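Local coordinates for DyP-type peroxidase (Pleurotus ostreatus PC15, PDB 6FSK), which probably uses heme b and peroxide to oxidise dyes and other substrates, apparently including Mn(II), at residues 429-442 and 453-465. The protein carries 1 engineered substitution. Sequence-based numbering, arbitrary orientation.
Sequences AIIGQKVGGGIRQI and NITLPDQDFVVPR. With HEM (protoporphyrin IX containing Fe), chain C.
Ile442 and Ile454 form an antiparallel hydrogen-bonded pair, Ile442 N giving to Ile454 O at 3.0 Å and Ile454 N to Ile442 O at 2.9 Å. Leu456 N adds a third backbone bond, to Arg440 O. The Ile442 and Ile454 side chains share one face of this two-stranded hairpin. On the other, Gln441 lies alongside Thr455, the two forming a non-hydrogen-bonded pair. Asn453 ND2 gives a bent hydrogen bond (135° at the hydrogen) to an in-plane lone pair of Gln441 OE1, at 2.6 Å. With an alanine at Gln441, Asn453 ND2 would probably lose this acceptor and Thr455 the chain lying beside it.

The Arg440 chain bends at chi3 (-56°) and lays its guanidinium between two residues. Leu456 CD1 packs on one face. The Asp460 carboxylate lies over the opposite face, its plane tilted 33°, with a salt bridge of 3.3 Å from Arg440 NH2 to Asp460 OD1.

Water 1, at the guanidinium edge, links Arg440 NH2 to Ala429 O. Water 2 bridges Ile430 O and Val462 N.

Apolar contacts include Ala429 CB on Leu456 CD1, Ile442 CG2 on Leu456 CD2 and Ile430 CG2 on Val462 CG2. Ile431 CG2 comes to 3.4 Å from heme CHC. Ile430 and Val462 also line this pocket, Ile430 beside His329, the axial iron ligand.

Helix 268-280 touches Ala429, Ile430 and Ile454, and helix 249-258 packs on Leu456. Strand 462-472 carries the contact into the large antiparallel sheet, beside strand 238-247.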
ATOM      1  N   ALA A 429      -7.814   1.865  13.158  1.00 10.09           N
ATOM      2  CA  ALA A 429      -9.192   1.466  12.891  1.00 10.89           C
ATOM      3  C   ALA A 429      -9.474   1.271  11.442  1.00 12.05           C
ATOM      4  O   ALA A 429     -10.544   0.805  11.056  1.00 15.59           O
ATOM      5  CB  ALA A 429     -10.148   2.502  13.493  1.00 10.52           C
ATOM      6  N   ILE A 430      -8.531   1.574  10.601  1.00 10.46           N
ATOM      7  CA  ILE A 430      -8.706   1.304   9.167  1.00 10.78           C
ATOM      8  C   ILE A 430      -8.194  -0.099   8.823  1.00 10.37           C
ATOM      9  O   ILE A 430      -8.885  -0.908   8.255  1.00 11.39           O
ATOM     10  CB  ILE A 430      -8.012   2.381   8.295  1.00 10.42           C
ATOM     11  CG1 ILE A 430      -8.512   3.751   8.646  1.00 12.13           C
ATOM     12  CG2 ILE A 430      -8.148   2.066   6.820  1.00 11.00           C
ATOM     13  CD1 ILE A 430      -9.962   4.009   8.350  1.00 14.03           C
ATOM     14  N   ILE A 431      -6.967  -0.392   9.203  1.00  9.96           N
ATOM     15  CA  ILE A 431      -6.308  -1.646   8.845  1.00  9.29           C
ATOM     16  C   ILE A 431      -5.900  -2.557   9.997  1.00 10.10           C
ATOM     17  O   ILE A 431      -5.465  -3.671   9.770  1.00  9.20           O
ATOM     18  CB  ILE A 431      -5.034  -1.433   7.936  1.00 10.44           C
ATOM     19  CG1 ILE A 431      -3.946  -0.638   8.686  1.00 10.80           C
ATOM     20  CG2 ILE A 431      -5.346  -0.712   6.669  1.00 12.53           C
ATOM     21  CD1 ILE A 431      -2.556  -0.770   8.169  1.00 10.90           C
ATOM     22  N   GLY A 432      -5.993  -2.073  11.231  1.00  8.27           N
ATOM     23  CA  GLY A 432      -5.508  -2.945  12.352  1.00  9.65           C
ATOM     24  C   GLY A 432      -6.308  -4.216  12.509  1.00 10.02           C
ATOM     25  O   GLY A 432      -7.572  -4.145  12.406  1.00 11.14           O
ATOM     26  N   GLN A 433      -5.663  -5.361  12.679  1.00  9.43           N
ATOM     27  CA  GLN A 433      -6.343  -6.634  12.790  1.00 10.55           C
ATOM     28  C   GLN A 433      -5.960  -7.272  14.079  1.00 11.03           C
ATOM     29  O   GLN A 433      -4.788  -7.146  14.548  1.00 11.01           O
ATOM     30  CB  GLN A 433      -5.912  -7.561  11.644  1.00 10.75           C
ATOM     31  CG  GLN A 433      -6.357  -7.041  10.309  1.00 10.61           C
ATOM     32  CD  GLN A 433      -6.247  -8.048   9.165  1.00 12.30           C
ATOM     33  OE1 GLN A 433      -7.284  -8.420   8.555  1.00 16.12           O
ATOM     34  NE2 GLN A 433      -5.040  -8.512   8.906  1.00 11.40           N
ATOM     35  N   LYS A 434      -6.908  -7.971  14.693  1.00 11.62           N
ATOM     36  CA  LYS A 434      -6.628  -8.657  15.957  1.00 12.73           C
ATOM     37  C   LYS A 434      -6.677 -10.164  15.590  1.00 13.75           C
ATOM     38  O   LYS A 434      -7.737 -10.675  15.161  1.00 15.09           O
ATOM     39  CB  LYS A 434      -7.669  -8.293  17.024  1.00 15.07           C
ATOM     40  CG  LYS A 434      -7.347  -8.996  18.368  1.00 16.30           C
ATOM     41  CD  LYS A 434      -8.157  -8.298  19.473  1.00 19.26           C
ATOM     42  CE  LYS A 434      -7.489  -8.160  20.734  1.00 24.34           C
ATOM     43  NZ  LYS A 434      -8.420  -7.590  21.722  1.00 23.95           N
ATOM     44  N   VAL A 435      -5.581 -10.898  15.820  1.00 12.18           N
ATOM     45  CA  VAL A 435      -5.536 -12.323  15.615  1.00 12.83           C
ATOM     46  C   VAL A 435      -6.673 -13.022  16.432  1.00 14.31           C
ATOM     47  O   VAL A 435      -6.858 -12.732  17.612  1.00 15.63           O
ATOM     48  CB  VAL A 435      -4.175 -12.841  16.094  1.00 13.88           C
ATOM     49  CG1 VAL A 435      -4.170 -14.384  16.208  1.00 15.31           C
ATOM     50  CG2 VAL A 435      -3.040 -12.384  15.141  1.00 14.11           C
ATOM     51  N   GLY A 436      -7.429 -13.834  15.729  1.00 16.72           N
ATOM     52  CA  GLY A 436      -8.648 -14.449  16.280  1.00 20.49           C
ATOM     53  C   GLY A 436      -9.895 -13.709  16.088  1.00 20.50           C
ATOM     54  O   GLY A 436     -10.971 -14.174  16.486  1.00 21.03           O
ATOM     55  N   GLY A 437      -9.822 -12.502  15.504  1.00 16.73           N
ATOM     56  CA  GLY A 437     -11.007 -11.694  15.270  1.00 17.24           C
ATOM     57  C   GLY A 437     -11.744 -11.216  16.491  1.00 16.13           C
ATOM     58  O   GLY A 437     -12.971 -10.870  16.424  1.00 20.17           O
ATOM     59  N   GLY A 438     -11.056 -10.993  17.587  1.00 16.14           N
ATOM     60  CA  GLY A 438     -11.706 -10.440  18.806  1.00 18.26           C
ATOM     61  C   GLY A 438     -11.932  -8.946  18.830  1.00 17.52           C
ATOM     62  O   GLY A 438     -11.757  -8.284  17.819  1.00 16.85           O
ATOM     63  N   ILE A 439     -12.166  -8.393  20.015  1.00 16.68           N
ATOM     64  CA  ILE A 439     -12.646  -7.040  20.188  1.00 16.84           C
ATOM     65  C   ILE A 439     -11.474  -6.080  19.929  1.00 16.37           C
ATOM     66  O   ILE A 439     -10.404  -6.274  20.536  1.00 18.60           O
ATOM     67  CB  ILE A 439     -12.979  -6.827  21.708  1.00 19.89           C
ATOM     68  CG1 ILE A 439     -14.171  -7.705  22.106  1.00 22.06           C
ATOM     69  CG2 ILE A 439     -13.330  -5.371  21.974  1.00 20.97           C
ATOM     70  CD1 ILE A 439     -15.367  -7.480  21.164  1.00 22.44           C
ATOM     71  N   ARG A 440     -11.655  -5.121  18.999  1.00 12.78           N
ATOM     72  CA  ARG A 440     -10.727  -3.990  18.834  1.00 12.36           C
ATOM     73  C   ARG A 440     -11.297  -2.671  19.341  1.00 14.36           C
ATOM     74  O   ARG A 440     -12.532  -2.430  19.256  1.00 13.79           O
ATOM     75  CB  ARG A 440     -10.396  -3.853  17.355  1.00 10.93           C
ATOM     76  CG  ARG A 440      -9.601  -4.975  16.786  1.00 11.80           C
ATOM     77  CD  ARG A 440      -9.269  -4.878  15.284  1.00 14.86           C
ATOM     78  NE  ARG A 440     -10.520  -4.746  14.589  1.00 14.96           N
ATOM     79  CZ  ARG A 440     -10.857  -3.730  13.822  1.00 14.37           C
ATOM     80  NH1 ARG A 440      -9.960  -2.865  13.364  1.00 14.81           N
ATOM     81  NH2 ARG A 440     -12.122  -3.631  13.435  1.00 16.49           N
ATOM     82  N   GLN A 441     -10.465  -1.835  19.904  1.00 13.95           N
ATOM     83  CA  GLN A 441     -10.838  -0.515  20.459  1.00 15.76           C
ATOM     84  C   GLN A 441      -9.814   0.495  19.949  1.00 14.36           C
ATOM     85  O   GLN A 441      -8.661   0.132  19.573  1.00 12.77           O
ATOM     86  CB  GLN A 441     -10.688  -0.573  22.012  1.00 20.09           C
ATOM     87  CG  GLN A 441     -11.889  -1.288  22.548  1.00 27.75           C
ATOM     88  CD  GLN A 441     -12.040  -1.680  24.019  1.00 34.76           C
ATOM     89  OE1 GLN A 441     -11.535  -1.089  24.995  1.00 44.96           O
ATOM     90  NE2 GLN A 441     -12.886  -2.640  24.168  1.00 27.58           N
ATOM     91  N   ILE A 442     -10.251   1.756  19.941  1.00 12.44           N
ATOM     92  CA  ILE A 442      -9.457   2.891  19.623  1.00 11.69           C
ATOM     93  C   ILE A 442      -9.683   3.988  20.631  1.00 11.55           C
ATOM     94  O   ILE A 442     -10.837   4.314  20.908  1.00 12.44           O
ATOM     95  CB  ILE A 442      -9.553   3.356  18.162  1.00 11.45           C
ATOM     96  CG1 ILE A 442      -8.580   4.511  17.941  1.00 11.66           C
ATOM     97  CG2 ILE A 442     -10.979   3.730  17.785  1.00 11.38           C
ATOM     98  CD1 ILE A 442      -8.369   4.861  16.476  1.00 13.16           C
ATOM     99  N   ASN A 453     -12.317   5.065  25.130  1.00 14.24           N
ATOM    100  CA  ASN A 453     -12.208   4.177  23.964  1.00 14.44           C
ATOM    101  C   ASN A 453     -13.526   4.041  23.275  1.00 15.10           C
ATOM    102  O   ASN A 453     -14.616   4.056  23.915  1.00 14.93           O
ATOM    103  CB  ASN A 453     -11.941   2.703  24.339  1.00 21.34           C
ATOM    104  CG  ASN A 453     -10.690   2.464  24.999  1.00 26.58           C
ATOM    105  OD1 ASN A 453      -9.826   3.292  25.075  1.00 38.03           O
ATOM    106  ND2 ASN A 453     -10.630   1.272  25.609  1.00 26.04           N
ATOM    107  N   ILE A 454     -13.474   3.861  21.969  1.00 14.43           N
ATOM    108  CA  ILE A 454     -14.623   3.351  21.233  1.00 13.92           C
ATOM    109  C   ILE A 454     -14.264   1.930  20.910  1.00 15.48           C
ATOM    110  O   ILE A 454     -13.203   1.621  20.348  1.00 14.33           O
ATOM    111  CB  ILE A 454     -14.874   4.113  19.919  1.00 15.68           C
ATOM    112  CG1 ILE A 454     -15.164   5.581  20.198  1.00 17.92           C
ATOM    113  CG2 ILE A 454     -16.056   3.445  19.160  1.00 16.77           C
ATOM    114  CD1 ILE A 454     -15.190   6.500  19.006  1.00 19.86           C
ATOM    115  N   THR A 455     -15.228   1.046  21.172  1.00 14.68           N
ATOM    116  CA  THR A 455     -15.117  -0.309  20.850  1.00 14.96           C
ATOM    117  C   THR A 455     -15.626  -0.506  19.427  1.00 15.17           C
ATOM    118  O   THR A 455     -16.777  -0.169  19.138  1.00 15.48           O
ATOM    119  CB  THR A 455     -15.859  -1.241  21.849  1.00 18.83           C
ATOM    120  OG1 THR A 455     -15.281  -1.049  23.171  1.00 19.05           O
ATOM    121  CG2 THR A 455     -15.637  -2.618  21.490  1.00 18.46           C
ATOM    122  N   LEU A 456     -14.788  -0.994  18.494  1.00 14.03           N
ATOM    123  CA  LEU A 456     -15.205  -1.049  17.116  1.00 14.27           C
ATOM    124  C   LEU A 456     -16.235  -2.117  16.840  1.00 14.67           C
ATOM    125  O   LEU A 456     -16.259  -3.163  17.491  1.00 15.57           O
ATOM    126  CB  LEU A 456     -13.985  -1.193  16.195  1.00 13.73           C
ATOM    127  CG  LEU A 456     -12.929  -0.082  16.337  1.00 14.04           C
ATOM    128  CD1 LEU A 456     -11.667  -0.448  15.539  1.00 14.03           C
ATOM    129  CD2 LEU A 456     -13.489   1.231  15.822  1.00 15.40           C
ATOM    130  N   PRO A 457     -17.071  -1.929  15.831  1.00 14.48           N
ATOM    131  CA  PRO A 457     -18.044  -2.949  15.490  1.00 16.32           C
ATOM    132  C   PRO A 457     -17.364  -4.234  15.083  1.00 17.95           C
ATOM    133  O   PRO A 457     -16.273  -4.184  14.513  1.00 17.77           O
ATOM    134  CB  PRO A 457     -18.788  -2.350  14.262  1.00 17.59           C
ATOM    135  CG  PRO A 457     -18.339  -0.971  14.121  1.00 18.16           C
ATOM    136  CD  PRO A 457     -17.151  -0.720  14.997  1.00 15.69           C
ATOM    137  N   ASP A 458     -17.982  -5.383  15.296  1.00 18.50           N
ATOM    138  CA  ASP A 458     -17.284  -6.625  15.087  1.00 20.01           C
ATOM    139  C   ASP A 458     -16.912  -6.867  13.615  1.00 17.79           C
ATOM    140  O   ASP A 458     -15.860  -7.450  13.332  1.00 19.32           O
ATOM    141  CB  ASP A 458     -18.074  -7.788  15.639  1.00 24.37           C
ATOM    142  CG  ASP A 458     -17.984  -7.850  17.175  1.00 32.94           C
ATOM    143  OD1 ASP A 458     -17.472  -6.848  17.862  1.00 26.15           O
ATOM    144  OD2 ASP A 458     -18.362  -8.946  17.627  1.00 33.66           O
ATOM    145  N   GLN A 459     -17.746  -6.350  12.731  1.00 18.24           N
ATOM    146  CA  GLN A 459     -17.340  -6.310  11.284  1.00 18.65           C
ATOM    147  C   GLN A 459     -16.270  -5.209  11.054  1.00 14.79           C
ATOM    148  O   GLN A 459     -16.545  -4.025  11.070  1.00 14.13           O
ATOM    149  CB  GLN A 459     -18.540  -6.092  10.410  1.00 18.89           C
ATOM    150  CG  GLN A 459     -18.290  -5.918   8.888  1.00 20.92           C
ATOM    151  CD  GLN A 459     -17.672  -7.130   8.289  1.00 24.27           C
ATOM    152  OE1 GLN A 459     -18.305  -8.228   8.246  1.00 25.68           O
ATOM    153  NE2 GLN A 459     -16.407  -7.021   7.915  1.00 20.29           N
ATOM    154  N   ASP A 460     -15.065  -5.677  10.753  1.00 13.63           N
ATOM    155  CA  ASP A 460     -13.964  -4.828  10.393  1.00 13.51           C
ATOM    156  C   ASP A 460     -14.335  -4.062   9.100  1.00 12.25           C
ATOM    157  O   ASP A 460     -14.983  -4.566   8.235  1.00 11.79           O
ATOM    158  CB  ASP A 460     -12.654  -5.600  10.115  1.00 14.41           C
ATOM    159  CG  ASP A 460     -12.008  -6.238  11.393  1.00 19.35           C
ATOM    160  OD1 ASP A 460     -12.727  -6.624  12.303  1.00 22.80           O
ATOM    161  OD2 ASP A 460     -10.763  -6.429  11.442  1.00 16.85           O
ATOM    162  N   PHE A 461     -13.896  -2.830   9.052  1.00 10.91           N
ATOM    163  CA  PHE A 461     -14.149  -1.982   7.921  1.00 10.15           C
ATOM    164  C   PHE A 461     -13.401  -2.409   6.675  1.00  9.99           C
ATOM    165  O   PHE A 461     -13.863  -2.095   5.530  1.00 10.18           O
ATOM    166  CB  PHE A 461     -13.864  -0.517   8.248  1.00 11.24           C
ATOM    167  CG  PHE A 461     -14.574  -0.008   9.478  1.00 11.12           C
ATOM    168  CD1 PHE A 461     -15.946  -0.187   9.607  1.00 11.86           C
ATOM    169  CD2 PHE A 461     -13.881   0.645  10.396  1.00 12.46           C
ATOM    170  CE1 PHE A 461     -16.566   0.284  10.763  1.00 11.70           C
ATOM    171  CE2 PHE A 461     -14.515   1.106  11.558  1.00 11.95           C
ATOM    172  CZ  PHE A 461     -15.844   0.922  11.686  1.00 11.82           C
ATOM    173  N   VAL A 462     -12.257  -3.065   6.845  1.00  9.46           N
ATOM    174  CA  VAL A 462     -11.401  -3.557   5.708  1.00  9.79           C
ATOM    175  C   VAL A 462     -11.257  -5.034   5.897  1.00 10.58           C
ATOM    176  O   VAL A 462     -10.964  -5.487   7.001  1.00 11.86           O
ATOM    177  CB  VAL A 462     -10.005  -2.816   5.742  1.00  9.43           C
ATOM    178  CG1 VAL A 462      -9.127  -3.420   4.650  1.00 11.07           C
ATOM    179  CG2 VAL A 462     -10.217  -1.361   5.421  1.00  9.92           C
ATOM    180  N   VAL A 463     -11.520  -5.791   4.840  1.00  9.65           N
ATOM    181  CA  VAL A 463     -11.534  -7.256   4.868  1.00 11.18           C
ATOM    182  C   VAL A 463     -10.557  -7.769   3.784  1.00 12.35           C
ATOM    183  O   VAL A 463     -10.805  -7.574   2.588  1.00 10.80           O
ATOM    184  CB  VAL A 463     -12.867  -7.719   4.514  1.00 12.94           C
ATOM    185  CG1 VAL A 463     -12.947  -9.269   4.559  1.00 14.08           C
ATOM    186  CG2 VAL A 463     -13.917  -7.227   5.567  1.00 13.63           C
ATOM    187  N   PRO A 464      -9.433  -8.369   4.145  1.00 10.93           N
ATOM    188  CA  PRO A 464      -8.567  -8.920   3.133  1.00 10.10           C
ATOM    189  C   PRO A 464      -9.138 -10.177   2.510  1.00 10.13           C
ATOM    190  O   PRO A 464      -9.606 -11.053   3.257  1.00 10.68           O
ATOM    191  CB  PRO A 464      -7.310  -9.246   3.902  1.00 10.81           C
ATOM    192  CG  PRO A 464      -7.770  -9.482   5.335  1.00 12.01           C
ATOM    193  CD  PRO A 464      -8.961  -8.638   5.513  1.00 11.87           C
ATOM    194  N   ARG A 465      -9.111 -10.259   1.166  1.00  9.40           N
ATOM    195  CA  ARG A 465      -9.603 -11.423   0.481  1.00  9.93           C
ATOM    196  C   ARG A 465      -8.613 -12.070  -0.455  1.00 10.29           C
ATOM    197  O   ARG A 465      -8.976 -12.971  -1.256  1.00 10.92           O
ATOM    198  CB  ARG A 465     -10.884 -11.047  -0.218  1.00 10.72           C
ATOM    199  CG  ARG A 465     -12.036 -10.731   0.747  1.00 11.44           C
ATOM    200  CD  ARG A 465     -12.630 -11.946   1.461  1.00 14.13           C
ATOM    201  NE  ARG A 465     -13.381 -12.799   0.514  1.00 15.09           N
ATOM    202  CZ  ARG A 465     -13.645 -14.074   0.710  1.00 17.41           C
ATOM    203  NH1 ARG A 465     -13.228 -14.666   1.785  1.00 15.65           N
ATOM    204  NH2 ARG A 465     -14.421 -14.697  -0.170  1.00 19.50           N
TER
HETATM  205  CHA HEM C 501      -1.746   6.697   4.147  1.00  9.86           C
HETATM  206  CHB HEM C 501      -6.133   4.860   3.362  1.00  8.76           C
HETATM  207  CHC HEM C 501      -4.267   0.434   3.694  1.00  8.84           C
HETATM  208  CHD HEM C 501       0.085   2.259   4.793  1.00  8.61           C
HETATM  209  C1A HEM C 501      -3.116   6.623   3.892  1.00  9.30           C
HETATM  210  C2A HEM C 501      -3.999   7.730   3.698  1.00  9.75           C
HETATM  211  C3A HEM C 501      -5.212   7.225   3.431  1.00  9.96           C
HETATM  212  C4A HEM C 501      -5.093   5.803   3.541  1.00  9.12           C
HETATM  213  CMA HEM C 501      -6.472   7.994   3.221  1.00 10.35           C
HETATM  214  CAA HEM C 501      -3.603   9.193   3.816  1.00  9.79           C
HETATM  215  CBA HEM C 501      -3.184   9.917   2.542  1.00 11.28           C
HETATM  216  CGA HEM C 501      -1.855   9.449   2.012  1.00 12.05           C
HETATM  217  O1A HEM C 501      -0.807   9.803   2.558  1.00 12.34           O
HETATM  218  O2A HEM C 501      -1.857   8.718   0.990  1.00 13.22           O
HETATM  219  C1B HEM C 501      -6.047   3.465   3.384  1.00 10.33           C
HETATM  220  C2B HEM C 501      -7.075   2.566   3.117  1.00 10.51           C
HETATM  221  C3B HEM C 501      -6.586   1.299   3.166  1.00  8.52           C
HETATM  222  C4B HEM C 501      -5.169   1.467   3.517  1.00  8.47           C
HETATM  223  CMB HEM C 501      -8.517   2.924   2.858  1.00 11.73           C
HETATM  224  CAB HEM C 501      -7.193  -0.040   2.993  1.00  9.00           C
HETATM  225  CBB HEM C 501      -8.312  -0.241   2.332  1.00  8.64           C
HETATM  226  C1C HEM C 501      -2.968   0.470   4.100  1.00  8.59           C
HETATM  227  C2C HEM C 501      -2.099  -0.586   4.404  1.00  9.24           C
HETATM  228  C3C HEM C 501      -0.870  -0.100   4.745  1.00  9.19           C
HETATM  229  C4C HEM C 501      -0.954   1.331   4.581  1.00  7.88           C
HETATM  230  CMC HEM C 501      -2.490  -2.037   4.324  1.00 10.22           C
HETATM  231  CAC HEM C 501       0.378  -0.749   5.233  1.00  8.70           C
HETATM  232  CBC HEM C 501       0.400  -1.915   5.909  1.00  9.94           C
HETATM  233  C1D HEM C 501      -0.074   3.639   4.633  1.00  8.40           C
HETATM  234  C2D HEM C 501       1.116   4.542   4.699  1.00  8.41           C
HETATM  235  C3D HEM C 501       0.579   5.801   4.466  1.00  8.91           C
HETATM  236  C4D HEM C 501      -0.858   5.612   4.350  1.00  9.28           C
HETATM  237  CMD HEM C 501       2.536   4.193   4.902  1.00  8.16           C
HETATM  238  CAD HEM C 501       1.305   7.141   4.476  1.00  9.28           C
HETATM  239  CBD HEM C 501       1.452   7.722   5.847  1.00  9.78           C
HETATM  240  CGD HEM C 501       2.287   8.978   5.832  1.00  9.52           C
HETATM  241  O1D HEM C 501       1.747   9.945   6.425  1.00 10.65           O
HETATM  242  O2D HEM C 501       3.319   9.027   5.195  1.00 11.04           O
HETATM  243  NA  HEM C 501      -3.810   5.411   3.904  1.00  9.36           N
HETATM  244  NB  HEM C 501      -4.915   2.793   3.708  1.00  8.58           N
HETATM  245  NC  HEM C 501      -2.263   1.673   4.346  1.00  8.57           N
HETATM  246  ND  HEM C 501      -1.207   4.330   4.504  1.00  8.41           N
HETATM  247 FE   HEM C 501      -3.061   3.571   4.193  1.00  9.01          FE
HETATM  248  O   HOH W   1     -11.746  -1.553  11.346  1.00 17.74           O
HETATM  249  O   HOH W   2     -10.616  -2.688   9.271  1.00 13.37           O
HETATM  250  O   HOH W   3      -9.226  -4.736  10.303  1.00 16.40           O
HETATM  251  O   HOH W   4      -8.311  -5.585   7.782  1.00 18.52           O
HETATM  252  O   HOH W   5      -9.514  -8.034  13.360  1.00 14.70           O
HETATM  253  O   HOH W   6     -14.293  -5.120  17.792  1.00 19.45           O